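Local coordinates for IPT/TIG domain-containing protein BACOVA_02650 (Bacteroides ovatus, PDB 5E7G) that binds polysaccharide at the cell surface and probably captures xyloglucan before its transport into the periplasm for degradation, at residues Q41-N46 / I62-P67; K80-I85 / A93-V98; N46-S51 / N68-T73; V5-R10 / V33-G38. One frame throughout, in Å; residues are numbered along the deposited sequence.

In the fold
All four contacts build one N-terminal Ig-like beta-sandwich of the IPT/TIG type, whose two sheets face each other. Interaction 1 lies in its buried core, purely apolar, between strand 42-45 of one sheet and strand 61-65 of the other; the other three are only partly buried. Interactions 2 and 4 are antiparallel strand pairings, one within each sheet, and backbone hydrogen bonds carry both; Tyr94 and Ile83 of the first touch Ile9 of the second across the sandwich. Interaction 3 shares Asn46 with interaction 1 but works through side-chain amides that hold a loop at the sandwich end. Interactions 3 and 4 lie farthest apart, their centres about 20 Å from each other.

Interaction 1: Q41-N46 / I62-P67; sequences QKVYIN and IILTVP
Ile45, Leu64 and Val43 meet in the core of an Ig-like beta-sandwich, the IPT/TIG fold, where strand 42-45 of one sheet faces strand 61-65 of the other. The backbones stay well apart, with CA of Val43 9.3 Å from CA of Leu64, and methyl groups fill the distance between them. Ile45 gives up the most surface: its CD1 lies 4.2 Å from CD1 of Leu64, the two side chains reaching tip to tip. The same methyl also meets Val66, which crosses it at about a right angle, and CD of Pro67 at 4.4 Å. With CG1 beside the backbone N and chi2 extended at 177°, Ile45 stretches its terminal methyl far enough to be shared by all three. Leu64 holds CG between its backbone N and carbonyl carbon (chi1 67°), and CD1 is the methyl that touches strand 42-45. Val50 packs on Ile45, Leu64 and Pro67, while Ile30 and Val32 of strand 29-35 touch Leu64, and the core thus continues past the two segments. The tightest meeting is that of Val43 CG1 with Leu64 CD1, end to end at 3.8 Å.

Interaction 2: K80-I85 / A93-V98; sequences KGEIRI and AYNMHV
The carboxylate of Glu82 slants across the amide of Asn95 on one face of the sheet, their planes 31° apart, with Glu82 CB 3.6 Å from Asn95 OD1. Ala93, on the same face, sets its CB 3.5 Å from Glu82 OE1. Lys80 reaches back to Glu82 OE2 in a weak salt bridge. On the other face the ring of Tyr94 leads away from Ile83, leaving CB as the part of the side chain that touches Ile83 CG2; Ile6 and Ile9 of the opposing sheet pack against this tyrosine. Strands 82-86 and 91-95 form an antiparallel beta-hairpin at the border of the four-stranded sheet in an Ig-like sandwich. Ile83 and Tyr94 form a hydrogen-bonded pair: Ile83 N reaches Tyr94 O at 2.9 Å, and Tyr94 N returns a bond to Ile83 O at 3.0 Å. Ala93 CA adds a CA-H...O contact to Ile83 O. Past the hairpin pairs, Gly81 centres an inverse gamma turn, and its O accepts Met96 N at 3.1 Å from 37° above the carbonyl plane. Met96 holds CG between its backbone N and carbonyl carbon (chi1 77°), and the extended chi2 then carries SD to 4.0 Å from Ile83 CB on the core side.

Interaction 3: N46-S51 / N68-T73; sequences NDQEVS and NELELT. With SO4 (sulfate ion), chain F.
At one end of the first IPT/TIG sandwich, the turn at Asn46 and the start of strand 48-50 are tied to the irregular loop 68-73 that follows strand 61-65. Gln48, with CG beside the backbone N (chi1 -66°) and its chain extended beyond, brings both ends of its amide to the backbone of Glu71. Its OE1 accepts Glu71 N at 3.1 Å, in the carbonyl plane and on a lone pair, while NE2 gives a hydrogen to Glu71 O at 2.7 Å, with that oxygen only 4° out of the amide plane. These two bonds fix the rotation of the amide; a weak bond from NE2 to Asn46 O adds to the hold. Asn46 ND2 approaches Glu71 O as well, in a weak bond of 3.4 Å, and donates to a water that also accepts a hydrogen bond from Thr73 N, at 3.0 Å. Leu70 crosses Asn46 at about a right angle and Gln48 obliquely: CD1 lies 3.6 Å from Gln48 OE1 and CD2 the same distance from Asn46 ND2. Val98 and Ile45 carry the packing of Leu70 into the core. A sulfate, probably from the crystallisation liquor, takes Asn68 N and ND2 on O4 and Glu69 N on O1. The Gln48 amide thus pairs with the N-H and C=O of one residue, much as a partner strand would, as a loop closes the end of an Ig-like beta-sandwich.

Interaction 4: V5-R10 / V33-G38; sequences VIHYIR and VGEHLG. With SO4 (sulfate ion), chain G.
Tyr8 lays its ring against Val33 where strand 5-10 pairs with strand 29-35 at the edge of an Ig-like beta-sandwich sheet, across a classic beta bulge. His7 and Tyr8 both face Val33, whose O takes His7 N at 2.7 Å and, more weakly, Tyr8 N; Val33 N returns a bond to Tyr8 O. Tyr8 swings CG between its backbone N and carbonyl carbon (chi1 71°), which turns the ring back over the neighbouring strand. Val33 CB then sits over one face, 3.8 Å from the ring centroid and 24° off its normal, a CH-pi contact. CG1 touches CE2 and CG2 lies by CZ and OH, so that both methyls lie over the same face, toward the phenol end. As the first bulge residue His7 takes a near-helical backbone, and its imidazole leans toward Glu35 with CG beside the backbone N. Val5 CG1 lies over one face of that imidazole, toward the rim. On the far side of the bulge, Val5 and Glu35 form a hydrogen-bonded pair, N to O at 3.1 Å each way, with Leu37 CD2 3.6 Å from Val5 O. Beyond it, Gly38 N donates to a sulfate oxygen, O2. Glu35 is extended, and its carboxylate stands 74° to the imidazole plane and puts OE2 at the ring edge, 3.3 Å from His7 CE1.

Interaction 1: Q41-N46 / I62-P67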
loop_
_atom_site.group_PDB
_atom_site.type_symbol
_atom_site.label_atom_id
_atom_site.label_comp_id
_atom_site.label_asym_id
_atom_site.label_seq_id
_atom_site.Cartn_x
_atom_site.Cartn_y
_atom_site.Cartn_z
ATOM N N GLN A 41 17.844 43.400 38.992
ATOM C CA GLN A 41 17.387 44.345 37.982
ATOM C C GLN A 41 17.038 43.599 36.699
ATOM O O GLN A 41 16.066 43.927 36.019
ATOM C CB GLN A 41 18.465 45.399 37.708
ATOM C CG GLN A 41 18.869 46.236 38.922
ATOM C CD GLN A 41 17.859 47.317 39.246
ATOM O OE1 GLN A 41 16.739 47.029 39.670
ATOM N NE2 GLN A 41 18.248 48.573 39.042
ATOM N N LYS A 42 17.845 42.587 36.386
ATOM C CA LYS A 42 17.728 41.833 35.142
ATOM C C LYS A 42 17.794 40.328 35.399
ATOM O O LYS A 42 18.514 39.872 36.289
ATOM C CB LYS A 42 18.839 42.235 34.163
ATOM C CG LYS A 42 18.831 43.700 33.754
ATOM C CD LYS A 42 17.655 44.028 32.836
ATOM C CE LYS A 42 17.650 45.500 32.430
ATOM N NZ LYS A 42 18.919 45.907 31.733
ATOM N N VAL A 43 17.027 39.568 34.621
ATOM C CA VAL A 43 17.138 38.115 34.612
ATOM C C VAL A 43 17.332 37.605 33.192
ATOM O O VAL A 43 16.717 38.109 32.251
ATOM C CB VAL A 43 15.901 37.440 35.217
ATOM C CG1 VAL A 43 16.068 35.918 35.216
ATOM C CG2 VAL A 43 15.666 37.947 36.623
ATOM N N TYR A 44 18.187 36.599 33.050
ATOM C CA TYR A 44 18.452 35.990 31.755
ATOM C C TYR A 44 18.408 34.470 31.855
ATOM O O TYR A 44 18.844 33.903 32.853
ATOM C CB TYR A 44 19.820 36.414 31.218
ATOM C CG TYR A 44 20.111 37.894 31.266
ATOM C CD1 TYR A 44 20.584 38.486 32.425
ATOM C CD2 TYR A 44 19.948 38.689 30.138
ATOM C CE1 TYR A 44 20.871 39.833 32.469
ATOM C CE2 TYR A 44 20.233 40.039 30.170
ATOM C CZ TYR A 44 20.697 40.608 31.339
ATOM O OH TYR A 44 20.985 41.956 31.380
ATOM N N ILE A 45 17.884 33.824 30.817
ATOM C CA ILE A 45 17.934 32.371 30.687
ATOM C C ILE A 45 18.401 32.029 29.282
ATOM O O ILE A 45 17.903 32.586 28.305
ATOM C CB ILE A 45 16.565 31.696 30.946
ATOM C CG1 ILE A 45 16.011 32.080 32.325
ATOM C CG2 ILE A 45 16.705 30.177 30.822
ATOM C CD1 ILE A 45 14.633 31.515 32.613
ATOM N N ASN A 46 19.350 31.105 29.185
ATOM C CA ASN A 46 19.955 30.760 27.904
ATOM C C ASN A 46 20.444 32.002 27.153
ATOM O O ASN A 46 20.240 32.137 25.944
ATOM C CB ASN A 46 18.964 29.964 27.046
ATOM C CG ASN A 46 18.732 28.561 27.575
ATOM O OD1 ASN A 46 19.423 28.110 28.489
ATOM N ND2 ASN A 46 17.774 27.853 26.985
ATOM N N ILE A 62 13.635 34.361 43.962
ATOM C CA ILE A 62 13.056 34.914 42.738
ATOM C C ILE A 62 12.063 33.910 42.174
ATOM O O ILE A 62 12.418 32.744 41.972
ATOM C CB ILE A 62 14.114 35.213 41.641
ATOM C CG1 ILE A 62 15.210 36.143 42.167
ATOM C CG2 ILE A 62 13.448 35.813 40.390
ATOM C CD1 ILE A 62 14.714 37.520 42.530
ATOM N N ILE A 63 10.835 34.351 41.921
ATOM C CA ILE A 63 9.849 33.529 41.227
ATOM C C ILE A 63 9.568 34.109 39.847
ATOM O O ILE A 63 9.179 35.271 39.707
ATOM C CB ILE A 63 8.516 33.419 41.993
ATOM C CG1 ILE A 63 8.755 33.045 43.461
ATOM C CG2 ILE A 63 7.608 32.390 41.312
ATOM C CD1 ILE A 63 7.492 33.076 44.316
ATOM N N LEU A 64 9.758 33.279 38.830
ATOM C CA LEU A 64 9.483 33.668 37.455
ATOM C C LEU A 64 9.039 32.429 36.696
ATOM O O LEU A 64 9.046 31.323 37.243
ATOM C CB LEU A 64 10.714 34.297 36.789
ATOM C CG LEU A 64 11.923 33.383 36.537
ATOM C CD1 LEU A 64 12.833 33.995 35.480
ATOM C CD2 LEU A 64 12.709 33.123 37.820
ATOM N N THR A 65 8.652 32.620 35.440
ATOM C CA THR A 65 8.279 31.504 34.577
ATOM C C THR A 65 9.171 31.481 33.336
ATOM O O THR A 65 9.380 32.504 32.677
ATOM C CB THR A 65 6.788 31.575 34.159
ATOM O OG1 THR A 65 6.580 32.686 33.281
ATOM C CG2 THR A 65 5.885 31.724 35.383
ATOM N N VAL A 66 9.718 30.307 33.043
ATOM C CA VAL A 66 10.544 30.120 31.861
ATOM C C VAL A 66 9.685 30.384 30.621
ATOM O O VAL A 66 8.689 29.692 30.411
ATOM C CB VAL A 66 11.126 28.701 31.794
ATOM C CG1 VAL A 66 12.032 28.550 30.566
ATOM C CG2 VAL A 66 11.884 28.376 33.077
ATOM N N PRO A 67 10.052 31.389 29.801
ATOM C CA PRO A 67 9.242 31.705 28.616
ATOM C C PRO A 67 9.038 30.518 27.680
ATOM O O PRO A 67 9.953 29.715 27.481
ATOM C CB PRO A 67 10.055 32.805 27.919
ATOM C CG PRO A 67 10.842 33.433 29.000
ATOM C CD PRO A 67 11.181 32.323 29.950
#

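Interaction 2: K80-I85 / A93-V98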
loop_
_atom_site.group_PDB
_atom_site.type_symbol
_atom_site.label_atom_id
_atom_site.label_comp_id
_atom_site.label_asym_id
_atom_site.label_seq_id
_atom_site.Cartn_x
_atom_site.Cartn_y
_atom_site.Cartn_z
ATOM N N LYS A 80 24.538 29.490 26.380
ATOM C CA LYS A 80 24.947 28.901 27.653
ATOM C C LYS A 80 23.702 28.499 28.448
ATOM O O LYS A 80 22.818 29.319 28.676
ATOM C CB LYS A 80 25.812 29.886 28.448
ATOM C CG LYS A 80 26.269 29.389 29.823
ATOM C CD LYS A 80 27.768 29.114 29.887
ATOM C CE LYS A 80 28.627 30.391 29.794
ATOM N NZ LYS A 80 28.484 31.275 30.985
ATOM N N GLY A 81 23.635 27.235 28.857
ATOM C CA GLY A 81 22.481 26.717 29.570
ATOM C C GLY A 81 22.481 27.081 31.040
ATOM O O GLY A 81 22.697 26.226 31.902
ATOM N N GLU A 82 22.228 28.355 31.322
ATOM C CA GLU A 82 22.222 28.853 32.692
ATOM C C GLU A 82 21.196 29.959 32.861
ATOM O O GLU A 82 20.809 30.623 31.896
ATOM C CB GLU A 82 23.609 29.375 33.089
ATOM C CG GLU A 82 23.944 30.763 32.515
ATOM C CD GLU A 82 25.357 31.224 32.831
ATOM O OE1 GLU A 82 26.115 30.447 33.455
ATOM O OE2 GLU A 82 25.703 32.373 32.459
ATOM N N ILE A 83 20.751 30.144 34.098
ATOM C CA ILE A 83 19.995 31.324 34.459
ATOM C C ILE A 83 20.983 32.327 35.058
ATOM O O ILE A 83 21.825 31.962 35.877
ATOM C CB ILE A 83 18.846 31.001 35.434
ATOM C CG1 ILE A 83 18.051 32.263 35.760
ATOM C CG2 ILE A 83 19.363 30.345 36.709
ATOM C CD1 ILE A 83 16.730 31.978 36.451
ATOM N N ARG A 84 20.906 33.574 34.605
ATOM C CA ARG A 84 21.815 34.623 35.053
ATOM C C ARG A 84 21.024 35.742 35.725
ATOM O O ARG A 84 20.038 36.234 35.172
ATOM C CB ARG A 84 22.637 35.168 33.874
ATOM C CG ARG A 84 23.499 36.394 34.190
ATOM C CD ARG A 84 24.112 36.959 32.917
ATOM N NE ARG A 84 25.064 38.041 33.164
ATOM C CZ ARG A 84 26.375 37.875 33.293
ATOM N NH1 ARG A 84 26.918 36.660 33.217
ATOM N NH2 ARG A 84 27.150 38.931 33.506
ATOM N N ILE A 85 21.456 36.129 36.920
ATOM C CA ILE A 85 20.810 37.202 37.665
ATOM C C ILE A 85 21.776 38.357 37.879
ATOM O O ILE A 85 22.928 38.154 38.260
ATOM C CB ILE A 85 20.273 36.693 39.019
ATOM C CG1 ILE A 85 19.061 35.791 38.776
ATOM C CG2 ILE A 85 19.875 37.858 39.921
ATOM C CD1 ILE A 85 18.538 35.105 40.020
ATOM N N ALA A 93 25.061 33.216 38.609
ATOM C CA ALA A 93 24.650 32.291 37.558
ATOM C C ALA A 93 24.529 30.878 38.097
ATOM O O ALA A 93 25.299 30.467 38.960
ATOM C CB ALA A 93 25.639 32.320 36.402
ATOM N N TYR A 94 23.564 30.137 37.568
ATOM C CA TYR A 94 23.332 28.764 37.987
ATOM C C TYR A 94 22.892 27.944 36.779
ATOM O O TYR A 94 22.017 28.365 36.024
ATOM C CB TYR A 94 22.279 28.729 39.097
ATOM C CG TYR A 94 22.040 27.367 39.706
ATOM C CD1 TYR A 94 22.902 26.852 40.666
ATOM C CD2 TYR A 94 20.939 26.606 39.340
ATOM C CE1 TYR A 94 22.678 25.612 41.234
ATOM C CE2 TYR A 94 20.707 25.364 39.904
ATOM C CZ TYR A 94 21.577 24.873 40.849
ATOM O OH TYR A 94 21.341 23.637 41.406
ATOM N N ASN A 95 23.509 26.785 36.583
ATOM C CA ASN A 95 23.197 25.965 35.416
ATOM C C ASN A 95 21.847 25.290 35.532
ATOM O O ASN A 95 21.491 24.761 36.582
ATOM C CB ASN A 95 24.276 24.912 35.197
ATOM C CG ASN A 95 25.594 25.516 34.778
ATOM O OD1 ASN A 95 25.670 26.702 34.455
ATOM N ND2 ASN A 95 26.640 24.706 34.774
ATOM N N MET A 96 21.095 25.325 34.437
ATOM C CA MET A 96 19.796 24.668 34.369
ATOM C C MET A 96 19.483 24.347 32.912
ATOM O O MET A 96 19.901 25.073 32.007
ATOM C CB MET A 96 18.695 25.538 34.985
ATOM C CG MET A 96 18.226 26.678 34.099
ATOM S SD MET A 96 16.866 27.643 34.790
ATOM C CE MET A 96 15.624 26.385 35.030
ATOM N N HIS A 97 18.744 23.266 32.691
ATOM C CA HIS A 97 18.507 22.754 31.348
ATOM C C HIS A 97 17.045 22.871 30.950
ATOM O O HIS A 97 16.196 22.143 31.464
ATOM C CB HIS A 97 18.954 21.296 31.261
ATOM C CG HIS A 97 18.972 20.757 29.868
ATOM N ND1 HIS A 97 17.823 20.443 29.177
ATOM C CD2 HIS A 97 20.000 20.482 29.034
ATOM C CE1 HIS A 97 18.143 19.993 27.978
ATOM N NE2 HIS A 97 19.458 20.006 27.866
ATOM N N VAL A 98 16.753 23.789 30.032
ATOM C CA VAL A 98 15.408 23.916 29.495
ATOM C C VAL A 98 15.224 22.855 28.402
ATOM O O VAL A 98 15.946 22.846 27.398
ATOM C CB VAL A 98 15.138 25.323 28.932
ATOM C CG1 VAL A 98 13.682 25.458 28.523
ATOM C CG2 VAL A 98 15.491 26.388 29.958
#

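Interaction 3: N46-S51 / N68-T73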
loop_
_atom_site.group_PDB
_atom_site.type_symbol
_atom_site.label_atom_id
_atom_site.label_comp_id
_atom_site.label_asym_id
_atom_site.label_seq_id
_atom_site.Cartn_x
_atom_site.Cartn_y
_atom_site.Cartn_z
ATOM N N ASN A 46 19.350 31.105 29.185
ATOM C CA ASN A 46 19.955 30.760 27.904
ATOM C C ASN A 46 20.444 32.002 27.153
ATOM O O ASN A 46 20.240 32.137 25.944
ATOM C CB ASN A 46 18.964 29.964 27.046
ATOM C CG ASN A 46 18.732 28.561 27.575
ATOM O OD1 ASN A 46 19.423 28.110 28.489
ATOM N ND2 ASN A 46 17.774 27.853 26.985
ATOM N N ASP A 47 21.089 32.904 27.893
ATOM C CA ASP A 47 21.666 34.132 27.340
ATOM C C ASP A 47 20.603 35.049 26.721
ATOM O O ASP A 47 20.922 35.925 25.920
ATOM C CB ASP A 47 22.758 33.795 26.310
ATOM C CG ASP A 47 24.024 33.228 26.951
ATOM O OD1 ASP A 47 24.409 33.699 28.046
ATOM O OD2 ASP A 47 24.633 32.313 26.362
ATOM N N GLN A 48 19.346 34.862 27.118
ATOM C CA GLN A 48 18.244 35.681 26.617
ATOM C C GLN A 48 17.535 36.420 27.742
ATOM O O GLN A 48 17.233 35.845 28.782
ATOM C CB GLN A 48 17.223 34.820 25.879
ATOM C CG GLN A 48 17.714 34.182 24.605
ATOM C CD GLN A 48 16.829 33.026 24.186
ATOM O OE1 GLN A 48 15.667 33.211 23.830
ATOM N NE2 GLN A 48 17.370 31.820 24.253
ATOM N N GLU A 49 17.253 37.692 27.514
ATOM C CA GLU A 49 16.550 38.493 28.494
ATOM C C GLU A 49 15.183 37.876 28.799
ATOM O O GLU A 49 14.465 37.462 27.890
ATOM C CB GLU A 49 16.392 39.922 27.984
ATOM C CG GLU A 49 16.193 40.944 29.089
ATOM C CD GLU A 49 16.186 42.360 28.560
ATOM O OE1 GLU A 49 15.769 42.552 27.391
ATOM O OE2 GLU A 49 16.606 43.271 29.312
ATOM N N VAL A 50 14.843 37.805 30.081
ATOM C CA VAL A 50 13.573 37.233 30.526
ATOM C C VAL A 50 12.866 38.210 31.447
ATOM O O VAL A 50 13.478 38.773 32.355
ATOM C CB VAL A 50 13.788 35.890 31.253
ATOM C CG1 VAL A 50 12.522 35.435 31.941
ATOM C CG2 VAL A 50 14.261 34.832 30.270
ATOM N N SER A 51 11.577 38.420 31.216
ATOM C CA SER A 51 10.811 39.306 32.081
ATOM C C SER A 51 10.524 38.628 33.417
ATOM O O SER A 51 10.334 37.415 33.481
ATOM C CB SER A 51 9.499 39.723 31.419
ATOM O OG SER A 51 8.522 38.710 31.561
ATOM N N ASN A 68 7.840 30.417 27.112
ATOM C CA ASN A 68 7.517 29.350 26.170
ATOM C C ASN A 68 8.341 29.435 24.902
ATOM O O ASN A 68 8.832 28.425 24.402
ATOM C CB ASN A 68 6.030 29.385 25.810
ATOM C CG ASN A 68 5.169 28.746 26.867
ATOM O OD1 ASN A 68 5.073 27.523 26.941
ATOM N ND2 ASN A 68 4.541 29.569 27.699
ATOM N N GLU A 69 8.490 30.650 24.391
ATOM C CA GLU A 69 9.169 30.869 23.120
ATOM C C GLU A 69 10.678 31.054 23.288
ATOM O O GLU A 69 11.356 31.506 22.365
ATOM C CB GLU A 69 8.569 32.086 22.411
ATOM C CG GLU A 69 7.053 32.035 22.273
ATOM C CD GLU A 69 6.569 30.778 21.562
ATOM O OE1 GLU A 69 7.295 30.275 20.674
ATOM O OE2 GLU A 69 5.466 30.289 21.897
ATOM N N LEU A 70 11.199 30.694 24.456
ATOM C CA LEU A 70 12.637 30.768 24.708
ATOM C C LEU A 70 13.419 29.888 23.736
ATOM O O LEU A 70 13.135 28.699 23.597
ATOM C CB LEU A 70 12.948 30.346 26.148
ATOM C CG LEU A 70 14.394 30.532 26.615
ATOM C CD1 LEU A 70 14.630 31.982 27.009
ATOM C CD2 LEU A 70 14.729 29.597 27.770
ATOM N N GLU A 71 14.406 30.467 23.060
ATOM C CA GLU A 71 15.271 29.681 22.190
ATOM C C GLU A 71 16.114 28.738 23.051
ATOM O O GLU A 71 16.765 29.166 24.001
ATOM C CB GLU A 71 16.154 30.586 21.334
ATOM C CG GLU A 71 16.973 29.825 20.287
ATOM C CD GLU A 71 18.001 30.688 19.570
ATOM O OE1 GLU A 71 18.088 31.903 19.861
ATOM O OE2 GLU A 71 18.724 30.139 18.714
ATOM N N LEU A 72 16.090 27.452 22.722
ATOM C CA LEU A 72 16.696 26.435 23.575
ATOM C C LEU A 72 18.106 26.070 23.127
ATOM O O LEU A 72 18.491 26.310 21.982
ATOM C CB LEU A 72 15.811 25.185 23.603
ATOM C CG LEU A 72 14.339 25.438 23.967
ATOM C CD1 LEU A 72 13.582 24.118 24.086
ATOM C CD2 LEU A 72 14.206 26.246 25.250
ATOM N N THR A 73 18.875 25.503 24.051
ATOM C CA THR A 73 20.249 25.108 23.775
ATOM C C THR A 73 20.286 23.955 22.787
ATOM O O THR A 73 21.294 23.743 22.115
ATOM C CB THR A 73 20.986 24.687 25.054
ATOM O OG1 THR A 73 20.231 23.668 25.724
ATOM C CG2 THR A 73 21.167 25.885 25.979
HETATM S S SO4 F . 5.990 33.449 26.660
HETATM O O1 SO4 F . 7.123 32.956 25.875
HETATM O O2 SO4 F . 6.407 34.638 27.395
HETATM O O3 SO4 F . 4.904 33.791 25.745
HETATM O O4 SO4 F . 5.524 32.461 27.638
HETATM O O HOH W 1 17.799 24.822 26.820
#

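Interaction 4: V5-R10 / V33-G38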
loop_
_atom_site.group_PDB
_atom_site.type_symbol
_atom_site.label_atom_id
_atom_site.label_comp_id
_atom_site.label_asym_id
_atom_site.label_seq_id
_atom_site.Cartn_x
_atom_site.Cartn_y
_atom_site.Cartn_z
ATOM N N VAL A 5 23.967 35.196 45.195
ATOM C CA VAL A 5 24.277 33.778 45.086
ATOM C C VAL A 5 23.005 32.997 44.785
ATOM O O VAL A 5 21.913 33.420 45.162
ATOM C CB VAL A 5 24.929 33.249 46.386
ATOM C CG1 VAL A 5 25.091 31.728 46.361
ATOM C CG2 VAL A 5 26.279 33.921 46.609
ATOM N N ILE A 6 23.156 31.872 44.092
ATOM C CA ILE A 6 22.048 30.959 43.817
ATOM C C ILE A 6 22.417 29.576 44.329
ATOM O O ILE A 6 23.431 29.014 43.919
ATOM C CB ILE A 6 21.713 30.882 42.306
ATOM C CG1 ILE A 6 21.249 32.246 41.791
ATOM C CG2 ILE A 6 20.635 29.823 42.036
ATOM C CD1 ILE A 6 21.177 32.328 40.296
ATOM N N HIS A 7 21.587 29.033 45.214
ATOM C CA HIS A 7 21.865 27.743 45.839
ATOM C C HIS A 7 21.215 26.593 45.073
ATOM O O HIS A 7 21.804 25.522 44.931
ATOM C CB HIS A 7 21.397 27.752 47.299
ATOM C CG HIS A 7 22.276 28.556 48.210
ATOM N ND1 HIS A 7 21.789 29.536 49.048
ATOM C CD2 HIS A 7 23.616 28.526 48.408
ATOM C CE1 HIS A 7 22.790 30.074 49.722
ATOM N NE2 HIS A 7 23.909 29.479 49.352
ATOM N N TYR A 8 20.004 26.813 44.574
ATOM C CA TYR A 8 19.282 25.776 43.840
ATOM C C TYR A 8 18.025 26.353 43.186
ATOM O O TYR A 8 17.690 27.524 43.390
ATOM C CB TYR A 8 18.906 24.612 44.774
ATOM C CG TYR A 8 17.816 24.935 45.780
ATOM C CD1 TYR A 8 16.486 24.646 45.505
ATOM C CD2 TYR A 8 18.117 25.521 47.007
ATOM C CE1 TYR A 8 15.479 24.934 46.418
ATOM C CE2 TYR A 8 17.117 25.815 47.931
ATOM C CZ TYR A 8 15.802 25.518 47.629
ATOM O OH TYR A 8 14.795 25.802 48.531
ATOM N N ILE A 9 17.333 25.524 42.408
ATOM C CA ILE A 9 16.097 25.936 41.752
ATOM C C ILE A 9 14.998 24.894 41.946
ATOM O O ILE A 9 15.196 23.712 41.666
ATOM C CB ILE A 9 16.325 26.180 40.248
ATOM C CG1 ILE A 9 17.267 27.373 40.059
ATOM C CG2 ILE A 9 14.998 26.443 39.529
ATOM C CD1 ILE A 9 17.705 27.596 38.640
ATOM N N ARG A 10 13.843 25.348 42.425
ATOM C CA ARG A 10 12.683 24.482 42.620
ATOM C C ARG A 10 11.703 24.641 41.461
ATOM O O ARG A 10 11.636 25.705 40.845
ATOM C CB ARG A 10 11.982 24.805 43.944
ATOM C CG ARG A 10 10.993 23.734 44.404
ATOM C CD ARG A 10 10.446 24.021 45.805
ATOM N NE ARG A 10 9.420 25.074 45.803
ATOM C CZ ARG A 10 9.491 26.232 46.460
ATOM N NH1 ARG A 10 10.551 26.536 47.210
ATOM N NH2 ARG A 10 8.482 27.099 46.373
ATOM N N VAL A 33 16.332 30.064 44.487
ATOM C CA VAL A 33 16.655 30.239 45.901
ATOM C C VAL A 33 18.136 30.535 46.098
ATOM O O VAL A 33 19.004 29.857 45.539
ATOM C CB VAL A 33 16.273 28.993 46.720
ATOM C CG1 VAL A 33 16.648 29.178 48.191
ATOM C CG2 VAL A 33 14.780 28.714 46.582
ATOM N N GLY A 34 18.414 31.551 46.910
ATOM C CA GLY A 34 19.773 31.963 47.191
ATOM C C GLY A 34 19.836 33.111 48.185
ATOM O O GLY A 34 18.995 33.211 49.080
ATOM N N GLU A 35 20.835 33.977 48.021
ATOM C CA GLU A 35 21.061 35.090 48.937
ATOM C C GLU A 35 21.311 36.396 48.193
ATOM O O GLU A 35 21.822 36.404 47.073
ATOM C CB GLU A 35 22.252 34.795 49.850
ATOM C CG GLU A 35 22.071 33.578 50.744
ATOM C CD GLU A 35 23.330 33.236 51.526
ATOM O OE1 GLU A 35 24.308 34.015 51.464
ATOM O OE2 GLU A 35 23.343 32.185 52.203
ATOM N N HIS A 36 20.938 37.495 48.843
ATOM C CA HIS A 36 21.209 38.842 48.348
ATOM C C HIS A 36 20.639 39.068 46.952
ATOM O O HIS A 36 21.326 39.575 46.068
ATOM C CB HIS A 36 22.711 39.106 48.373
ATOM C CG HIS A 36 23.336 38.824 49.702
ATOM N ND1 HIS A 36 24.290 37.846 49.888
ATOM C CD2 HIS A 36 23.112 39.366 50.922
ATOM C CE1 HIS A 36 24.638 37.812 51.162
ATOM N NE2 HIS A 36 23.939 38.726 51.810
ATOM N N LEU A 37 19.370 38.699 46.780
ATOM C CA LEU A 37 18.672 38.812 45.500
ATOM C C LEU A 37 17.580 39.866 45.550
ATOM O O LEU A 37 16.798 39.995 44.616
ATOM C CB LEU A 37 18.058 37.465 45.105
ATOM C CG LEU A 37 18.978 36.246 45.211
ATOM C CD1 LEU A 37 18.207 34.973 44.918
ATOM C CD2 LEU A 37 20.164 36.381 44.275
ATOM N N GLY A 38 17.531 40.620 46.641
ATOM C CA GLY A 38 16.466 41.581 46.863
ATOM C C GLY A 38 16.379 42.618 45.764
ATOM O O GLY A 38 15.291 43.088 45.443
HETATM S S SO4 G . 19.194 42.124 49.804
HETATM O O1 SO4 G . 20.611 42.052 50.152
HETATM O O2 SO4 G . 18.843 40.897 49.107
HETATM O O3 SO4 G . 18.364 42.183 51.004
HETATM O O4 SO4 G . 18.938 43.297 48.966
#